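Peptidase M42 (Thaumarchaeota archaeon SCGC AB-539-E09, PDB 5DS0) probably acts as a cobalt-bound aminopeptidase of the M42 (TET) family, a twelve-subunit assembly that trims peptides from their N-termini. Local coordinates at residues Asp4-Leu9 and Leu188-Arg193; Gln94-Gln99 and Gly112-Lys117. One frame throughout, in Å; residues are numbered along the deposited sequence.

Neither contact is a surface feature, yet they illustrate how place in the fold sets the chemistry of a buried interface. Contact 1 lies in the mixed-sheet part of the chain that carries the cobalt ions, and joins two helices distant in sequence through a serine bonded to an arginine-held carboxylate, beside a leucine and a selenomethionine. Contact 2 lies farther from the chain's centre, in the small barrel, where a turn meets a strand only 13 residues on; backbone hydrogen bonds do the joining there and aliphatic side chains fill in. The two share no helix or strand and their centres are about 34 Å apart. Contact 1 is internal to one subunit, whereas contact 2 borders a second.

Contact 1 of 2, residues Asp4-Leu9 and Leu188-Arg193; sequences DKSMEL and LMEAIR
Ser6 comes over one face of the Glu190 carboxylate, while Arg193 approaches from the opposite face and lies nearer the plane. The hydroxyl gives its hydrogen to the carboxylate, with OG 2.5 Å from Glu190 OE1 and 57° out of the carboxylate plane. The guanidinium takes Glu190 at its edge: Arg193 NH2 is 2.8 Å from Glu190 OE1 and Arg193 NE is 3.1 Å from Glu190 OE2, both bonds nearly straight and both on syn sides. This side-on, two-nitrogen grip joins residues three positions apart on one helix, and the bend at chi3 (70°) turns the NE and NH2 edge of the guanidinium against the carboxylate. OE1 therefore accepts from two donors. Tyr33 OH, from helix 24-34, bonds to OE2, so Ser6, Arg193 and Tyr33 together hold the buried carboxylate, which is likely to stay ionised. Arg193 NH1 has a second charged partner in Asp197. A lysine in place of Glu190 would probably leave the Arg193 guanidinium without one of its two carboxylate partners, set a second positive group beside it and deprive Ser6 of its acceptor.

Apolar contact is less intimate: Leu9 CD2 meets the CE methyl of Met189, a selenomethionine in this crystal, at 4.3 Å, and Leu13 and Cys30 also pack on Met189. The helix axes come no closer than 12.0 Å and run nearly antiparallel, at 157°; at that spacing it is the long Glu190 side chain that reaches across to the short Ser6. The arrangement is an i to i+3 salt bridge turned to interhelical use, within an alpha/beta layer where helix 179-197, whose first turn holds the cobalt ligand Asp180, packs on strand 60-66 and helix 2-15 flanks it.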
ATOM      1  N   ASP C   4     -18.843 -52.167 -25.886  1.00 70.04           N
ATOM      2  CA  ASP C   4     -18.418 -52.534 -24.534  1.00 68.75           C
ATOM      3  C   ASP C   4     -16.919 -52.411 -24.393  1.00 63.37           C
ATOM      4  O   ASP C   4     -16.436 -51.751 -23.481  1.00 64.55           O
ATOM      5  CB  ASP C   4     -18.800 -53.978 -24.210  1.00 71.65           C
ATOM      6  CG  ASP C   4     -20.257 -54.145 -23.878  1.00 76.49           C
ATOM      7  OD1 ASP C   4     -21.035 -53.153 -23.943  1.00 77.62           O
ATOM      8  OD2 ASP C   4     -20.639 -55.293 -23.559  1.00 79.85           O
ATOM      9  N   LYS C   5     -16.197 -53.050 -25.307  1.00 61.37           N
ATOM     10  CA  LYS C   5     -14.733 -53.029 -25.311  1.00 60.31           C
ATOM     11  C   LYS C   5     -14.149 -51.637 -25.439  1.00 54.84           C
ATOM     12  O   LYS C   5     -13.132 -51.357 -24.835  1.00 54.59           O
ATOM     13  CB  LYS C   5     -14.170 -53.927 -26.416  1.00 67.22           C
ATOM     14  CG  LYS C   5     -14.208 -55.392 -26.052  1.00 74.33           C
ATOM     15  CD  LYS C   5     -13.679 -56.410 -27.019  1.00 81.14           C
ATOM     16  CE  LYS C   5     -13.576 -57.772 -26.252  1.00 87.86           C
ATOM     17  NZ  LYS C   5     -12.150 -58.000 -25.910  1.00 92.99           N
ATOM     18  N   SER C   6     -14.807 -50.768 -26.205  1.00 51.17           N
ATOM     19  CA  SER C   6     -14.437 -49.354 -26.286  1.00 46.40           C
ATOM     20  C   SER C   6     -14.596 -48.622 -24.960  1.00 46.00           C
ATOM     21  O   SER C   6     -13.696 -47.917 -24.525  1.00 43.01           O
ATOM     22  CB  SER C   6     -15.261 -48.631 -27.344  1.00 45.39           C
ATOM     23  OG  SER C   6     -14.625 -48.732 -28.580  1.00 44.81           O
HETATM   24  N   MSE C   7     -15.761 -48.762 -24.340  1.00 47.85           N
HETATM   25  CA  MSE C   7     -16.015 -48.097 -23.075  1.00 51.56           C
HETATM   26  C   MSE C   7     -15.167 -48.676 -21.993  1.00 46.63           C
HETATM   27  O   MSE C   7     -14.800 -47.951 -21.075  1.00 47.87           O
HETATM   28  CB  MSE C   7     -17.497 -48.158 -22.702  1.00 62.09           C
HETATM   29  CG  MSE C   7     -18.305 -47.168 -23.549  1.00 74.10           C
HETATM   30 SE   MSE C   7     -17.721 -45.264 -23.313  1.00 93.79          SE
HETATM   31  CE  MSE C   7     -17.404 -44.921 -25.243  1.00 92.90           C
ATOM     32  N   GLU C   8     -14.865 -49.970 -22.069  1.00 44.49           N
ATOM     33  CA  GLU C   8     -13.979 -50.619 -21.081  1.00 45.82           C
ATOM     34  C   GLU C   8     -12.557 -50.088 -21.245  1.00 39.83           C
ATOM     35  O   GLU C   8     -11.860 -49.908 -20.271  1.00 37.69           O
ATOM     36  CB  GLU C   8     -14.012 -52.161 -21.198  1.00 52.08           C
ATOM     37  CG  GLU C   8     -13.486 -53.027 -19.978  1.00 60.73           C
ATOM     38  CD  GLU C   8     -13.649 -54.558 -20.178  1.00 72.57           C
ATOM     39  OE1 GLU C   8     -13.693 -55.021 -21.362  1.00 75.34           O
ATOM     40  OE2 GLU C   8     -13.728 -55.324 -19.142  1.00 83.32           O
ATOM     41  N   LEU C   9     -12.157 -49.807 -22.481  1.00 41.70           N
ATOM     42  CA  LEU C   9     -10.870 -49.192 -22.728  1.00 39.03           C
ATOM     43  C   LEU C   9     -10.825 -47.785 -22.159  1.00 38.96           C
ATOM     44  O   LEU C   9      -9.926 -47.452 -21.403  1.00 38.45           O
ATOM     45  CB  LEU C   9     -10.568 -49.137 -24.216  1.00 37.57           C
ATOM     46  CG  LEU C   9      -9.302 -48.368 -24.596  1.00 36.15           C
ATOM     47  CD1 LEU C   9      -8.084 -49.081 -24.060  1.00 36.07           C
ATOM     48  CD2 LEU C   9      -9.182 -48.189 -26.096  1.00 35.62           C
ATOM     49  N   LEU C 188      -7.212 -41.923 -31.576  1.00 35.55           N
ATOM     50  CA  LEU C 188      -6.339 -42.450 -32.615  1.00 37.08           C
ATOM     51  C   LEU C 188      -6.343 -43.974 -32.637  1.00 38.10           C
ATOM     52  O   LEU C 188      -6.298 -44.585 -33.704  1.00 38.12           O
ATOM     53  CB  LEU C 188      -4.918 -41.906 -32.490  1.00 37.47           C
ATOM     54  CG  LEU C 188      -4.080 -42.243 -31.257  1.00 37.93           C
ATOM     55  CD1 LEU C 188      -3.232 -43.498 -31.430  1.00 38.35           C
ATOM     56  CD2 LEU C 188      -3.176 -41.060 -30.935  1.00 38.29           C
HETATM   57  N   MSE C 189      -6.421 -44.584 -31.464  1.00 39.36           N
HETATM   58  CA  MSE C 189      -6.537 -46.039 -31.375  1.00 41.16           C
HETATM   59  C   MSE C 189      -7.828 -46.540 -31.974  1.00 41.39           C
HETATM   60  O   MSE C 189      -7.835 -47.549 -32.669  1.00 42.72           O
HETATM   61  CB  MSE C 189      -6.454 -46.475 -29.920  1.00 42.06           C
HETATM   62  CG  MSE C 189      -5.003 -46.453 -29.477  1.00 42.80           C
HETATM   63 SE   MSE C 189      -4.853 -47.262 -27.695  0.81 45.35          SE
HETATM   64  CE  MSE C 189      -5.650 -45.839 -26.590  1.00 44.31           C
ATOM     65  N   GLU C 190      -8.931 -45.858 -31.698  1.00 40.97           N
ATOM     66  CA  GLU C 190     -10.220 -46.263 -32.240  1.00 41.62           C
ATOM     67  C   GLU C 190     -10.276 -46.049 -33.734  1.00 42.52           C
ATOM     68  O   GLU C 190     -10.929 -46.806 -34.445  1.00 43.37           O
ATOM     69  CB  GLU C 190     -11.365 -45.505 -31.567  1.00 41.57           C
ATOM     70  CG  GLU C 190     -11.682 -46.013 -30.167  1.00 42.74           C
ATOM     71  CD  GLU C 190     -12.198 -47.436 -30.173  1.00 44.13           C
ATOM     72  OE1 GLU C 190     -13.391 -47.624 -30.488  1.00 46.49           O
ATOM     73  OE2 GLU C 190     -11.399 -48.362 -29.913  1.00 43.56           O
ATOM     74  N   ALA C 191      -9.609 -45.007 -34.213  1.00 42.84           N
ATOM     75  CA  ALA C 191      -9.557 -44.745 -35.639  1.00 44.04           C
ATOM     76  C   ALA C 191      -8.861 -45.898 -36.345  1.00 45.50           C
ATOM     77  O   ALA C 191      -9.381 -46.442 -37.307  1.00 48.52           O
ATOM     78  CB  ALA C 191      -8.832 -43.442 -35.915  1.00 43.88           C
ATOM     79  N   ILE C 192      -7.687 -46.270 -35.863  1.00 45.51           N
ATOM     80  CA  ILE C 192      -6.942 -47.363 -36.459  1.00 46.30           C
ATOM     81  C   ILE C 192      -7.731 -48.662 -36.375  1.00 48.26           C
ATOM     82  O   ILE C 192      -7.772 -49.425 -37.340  1.00 50.53           O
ATOM     83  CB  ILE C 192      -5.557 -47.513 -35.802  1.00 45.97           C
ATOM     84  CG1 ILE C 192      -4.654 -46.366 -36.256  1.00 45.73           C
ATOM     85  CG2 ILE C 192      -4.907 -48.831 -36.180  1.00 46.56           C
ATOM     86  CD1 ILE C 192      -3.448 -46.144 -35.373  1.00 45.83           C
ATOM     87  N   ARG C 193      -8.366 -48.914 -35.237  1.00 48.92           N
ATOM     88  CA  ARG C 193      -9.141 -50.139 -35.079  1.00 49.65           C
ATOM     89  C   ARG C 193     -10.232 -50.213 -36.110  1.00 49.67           C
ATOM     90  O   ARG C 193     -10.374 -51.222 -36.791  1.00 51.77           O
ATOM     91  CB  ARG C 193      -9.767 -50.230 -33.693  1.00 50.41           C
ATOM     92  CG  ARG C 193     -10.602 -51.490 -33.503  1.00 51.08           C
ATOM     93  CD  ARG C 193     -11.226 -51.581 -32.126  1.00 52.78           C
ATOM     94  NE  ARG C 193     -12.284 -50.599 -31.899  1.00 56.82           N
ATOM     95  CZ  ARG C 193     -13.529 -50.660 -32.370  1.00 59.80           C
ATOM     96  NH1 ARG C 193     -13.928 -51.667 -33.131  1.00 60.37           N
ATOM     97  NH2 ARG C 193     -14.368 -49.665 -32.082  1.00 61.27           N
TER

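Contact 2 of 2, residues Gln94-Gln99 and Gly112-Lys117; sequences QVLLGQ and GIIASK
Gly98 and Ile114 form the tight part of this contact, a G1 beta bulge built on a type II turn from Leu96 to Gln99. Gly98 N donates to Ile114 O at 3.0 Å, and Ile114 N donates to Gln99 O at 2.9 Å. Two residues, Gly98 and Gln99, are thus matched by one, and the bulge position takes a positive phi (85°) that favours glycine. Ile114 points into the turn: with CG2 anti to the backbone N and CG1 anti to the carbonyl carbon (chi1 -61°), it sets both branches against Leu96 O, which lies 3.5 Å from its CB, and its CD1 meets Leu96 CD2 at 4.1 Å.

The other side has van der Waals contact alone, with no hydrogen bond between the segments. Leu97 starts out away from the strand, but its CD2 bends back to lie 3.8 Å from CB of the partly exposed Ser116.

Around this, Phe72 of strand 71-77 packs on both Leu96 and Ile114. Across the subunit boundary, Gln99 packs on Gln99 of a second subunit. Strand 108-115 runs antiparallel between strands 100-105 and 137-139 of the closed barrel, and the bulge leads the chain into strand 100-105.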
ATOM      1  N   GLN C  94      -5.102 -23.824  -6.399  1.00 31.05           N
ATOM      2  CA  GLN C  94      -6.427 -23.735  -5.782  1.00 31.14           C
ATOM      3  C   GLN C  94      -7.350 -24.959  -5.951  1.00 29.97           C
ATOM      4  O   GLN C  94      -8.350 -25.077  -5.237  1.00 29.73           O
ATOM      5  CB  GLN C  94      -7.114 -22.475  -6.256  1.00 32.20           C
ATOM      6  CG  GLN C  94      -6.293 -21.235  -5.928  1.00 33.36           C
ATOM      7  CD  GLN C  94      -7.154 -19.995  -5.714  1.00 35.01           C
ATOM      8  OE1 GLN C  94      -8.190 -20.058  -5.043  1.00 36.06           O
ATOM      9  NE2 GLN C  94      -6.740 -18.874  -6.286  1.00 35.73           N
ATOM     10  N   VAL C  95      -6.989 -25.872  -6.856  1.00 29.01           N
ATOM     11  CA  VAL C  95      -7.713 -27.150  -7.006  1.00 28.55           C
ATOM     12  C   VAL C  95      -7.093 -28.338  -6.251  1.00 27.86           C
ATOM     13  O   VAL C  95      -7.571 -29.448  -6.390  1.00 27.46           O
ATOM     14  CB  VAL C  95      -7.868 -27.573  -8.485  1.00 28.63           C
ATOM     15  CG1 VAL C  95      -8.606 -26.523  -9.279  1.00 29.13           C
ATOM     16  CG2 VAL C  95      -6.512 -27.869  -9.134  1.00 28.61           C
ATOM     17  N   LEU C  96      -6.052 -28.103  -5.455  1.00 27.66           N
ATOM     18  CA  LEU C  96      -5.307 -29.179  -4.828  1.00 27.52           C
ATOM     19  C   LEU C  96      -5.758 -29.552  -3.423  1.00 27.88           C
ATOM     20  O   LEU C  96      -5.905 -30.727  -3.125  1.00 27.77           O
ATOM     21  CB  LEU C  96      -3.825 -28.826  -4.784  1.00 27.59           C
ATOM     22  CG  LEU C  96      -3.092 -28.724  -6.120  1.00 27.61           C
ATOM     23  CD1 LEU C  96      -1.657 -28.264  -5.892  1.00 27.67           C
ATOM     24  CD2 LEU C  96      -3.111 -30.057  -6.858  1.00 27.45           C
ATOM     25  N   LEU C  97      -5.917 -28.579  -2.539  1.00 28.62           N
ATOM     26  CA  LEU C  97      -6.253 -28.871  -1.143  1.00 29.28           C
ATOM     27  C   LEU C  97      -7.471 -29.748  -0.981  1.00 29.92           C
ATOM     28  O   LEU C  97      -8.510 -29.537  -1.630  1.00 30.42           O
ATOM     29  CB  LEU C  97      -6.491 -27.595  -0.350  1.00 29.77           C
ATOM     30  CG  LEU C  97      -5.243 -26.917   0.212  1.00 30.20           C
ATOM     31  CD1 LEU C  97      -5.650 -25.752   1.104  1.00 30.64           C
ATOM     32  CD2 LEU C  97      -4.373 -27.892   0.992  1.00 30.16           C
ATOM     33  N   GLY C  98      -7.325 -30.755  -0.125  1.00 30.37           N
ATOM     34  CA  GLY C  98      -8.431 -31.639   0.233  1.00 30.99           C
ATOM     35  C   GLY C  98      -8.644 -32.789  -0.719  1.00 30.86           C
ATOM     36  O   GLY C  98      -9.595 -33.556  -0.553  1.00 31.00           O
ATOM     37  N   GLN C  99      -7.741 -32.939  -1.688  1.00 30.94           N
ATOM     38  CA  GLN C  99      -7.920 -33.914  -2.761  1.00 31.48           C
ATOM     39  C   GLN C  99      -7.213 -35.238  -2.490  1.00 31.33           C
ATOM     40  O   GLN C  99      -6.165 -35.261  -1.874  1.00 30.52           O
ATOM     41  CB  GLN C  99      -7.411 -33.345  -4.075  1.00 31.54           C
ATOM     42  CG  GLN C  99      -8.169 -32.121  -4.560  1.00 31.95           C
ATOM     43  CD  GLN C  99      -9.447 -32.447  -5.305  1.00 32.32           C
ATOM     44  OE1 GLN C  99      -9.808 -33.611  -5.501  1.00 32.82           O
ATOM     45  NE2 GLN C  99     -10.138 -31.412  -5.732  1.00 32.66           N
ATOM     46  N   GLY C 112      -3.554 -41.254   0.003  1.00 37.25           N
ATOM     47  CA  GLY C 112      -3.328 -40.076   0.817  1.00 36.62           C
ATOM     48  C   GLY C 112      -4.184 -38.888   0.410  1.00 36.46           C
ATOM     49  O   GLY C 112      -4.978 -38.958  -0.539  1.00 35.98           O
ATOM     50  N   ILE C 113      -4.015 -37.799   1.150  1.00 36.07           N
ATOM     51  CA  ILE C 113      -4.814 -36.612   0.989  1.00 35.78           C
ATOM     52  C   ILE C 113      -3.898 -35.414   0.957  1.00 35.77           C
ATOM     53  O   ILE C 113      -3.026 -35.293   1.798  1.00 35.28           O
ATOM     54  CB  ILE C 113      -5.741 -36.424   2.184  1.00 36.19           C
ATOM     55  CG1 ILE C 113      -6.656 -37.628   2.350  1.00 36.58           C
ATOM     56  CG2 ILE C 113      -6.596 -35.182   2.001  1.00 36.58           C
ATOM     57  CD1 ILE C 113      -7.322 -37.684   3.707  1.00 37.41           C
ATOM     58  N   ILE C 114      -4.112 -34.508   0.007  1.00 36.40           N
ATOM     59  CA  ILE C 114      -3.337 -33.274  -0.028  1.00 36.48           C
ATOM     60  C   ILE C 114      -3.827 -32.364   1.093  1.00 38.04           C
ATOM     61  O   ILE C 114      -5.035 -32.124   1.238  1.00 39.10           O
ATOM     62  CB  ILE C 114      -3.460 -32.566  -1.374  1.00 36.18           C
ATOM     63  CG1 ILE C 114      -2.916 -33.464  -2.486  1.00 36.11           C
ATOM     64  CG2 ILE C 114      -2.682 -31.267  -1.351  1.00 36.32           C
ATOM     65  CD1 ILE C 114      -3.072 -32.895  -3.886  1.00 35.83           C
ATOM     66  N   ALA C 115      -2.898 -31.886   1.907  1.00 39.67           N
ATOM     67  CA  ALA C 115      -3.251 -31.121   3.101  1.00 42.42           C
ATOM     68  C   ALA C 115      -2.314 -29.964   3.332  1.00 44.51           C
ATOM     69  O   ALA C 115      -1.240 -29.883   2.731  1.00 43.85           O
ATOM     70  CB  ALA C 115      -3.243 -32.024   4.317  1.00 42.76           C
ATOM     71  N   SER C 116      -2.749 -29.054   4.194  1.00 48.22           N
ATOM     72  CA  SER C 116      -1.904 -27.953   4.639  1.00 51.95           C
ATOM     73  C   SER C 116      -2.120 -27.737   6.119  1.00 57.41           C
ATOM     74  O   SER C 116      -2.922 -28.427   6.744  1.00 60.07           O
ATOM     75  CB  SER C 116      -2.243 -26.671   3.888  1.00 51.23           C
ATOM     76  OG  SER C 116      -3.494 -26.157   4.301  1.00 50.87           O
ATOM     77  N   LYS C 117      -1.405 -26.774   6.679  1.00 63.01           N
ATOM     78  CA  LYS C 117      -1.728 -26.301   8.015  1.00 67.55           C
ATOM     79  C   LYS C 117      -3.146 -25.745   7.999  1.00 65.36           C
ATOM     80  O   LYS C 117      -3.487 -24.983   7.090  1.00 62.68           O
ATOM     81  CB  LYS C 117      -0.758 -25.212   8.465  1.00 74.26           C
ATOM     82  CG  LYS C 117       0.521 -25.755   9.076  1.00 80.53           C
ATOM     83  CD  LYS C 117       1.466 -24.624   9.464  1.00 86.47           C
ATOM     84  CE  LYS C 117       2.255 -24.105   8.262  1.00 86.05           C
ATOM     85  NZ  LYS C 117       3.131 -22.973   8.649  1.00 86.33           N
TER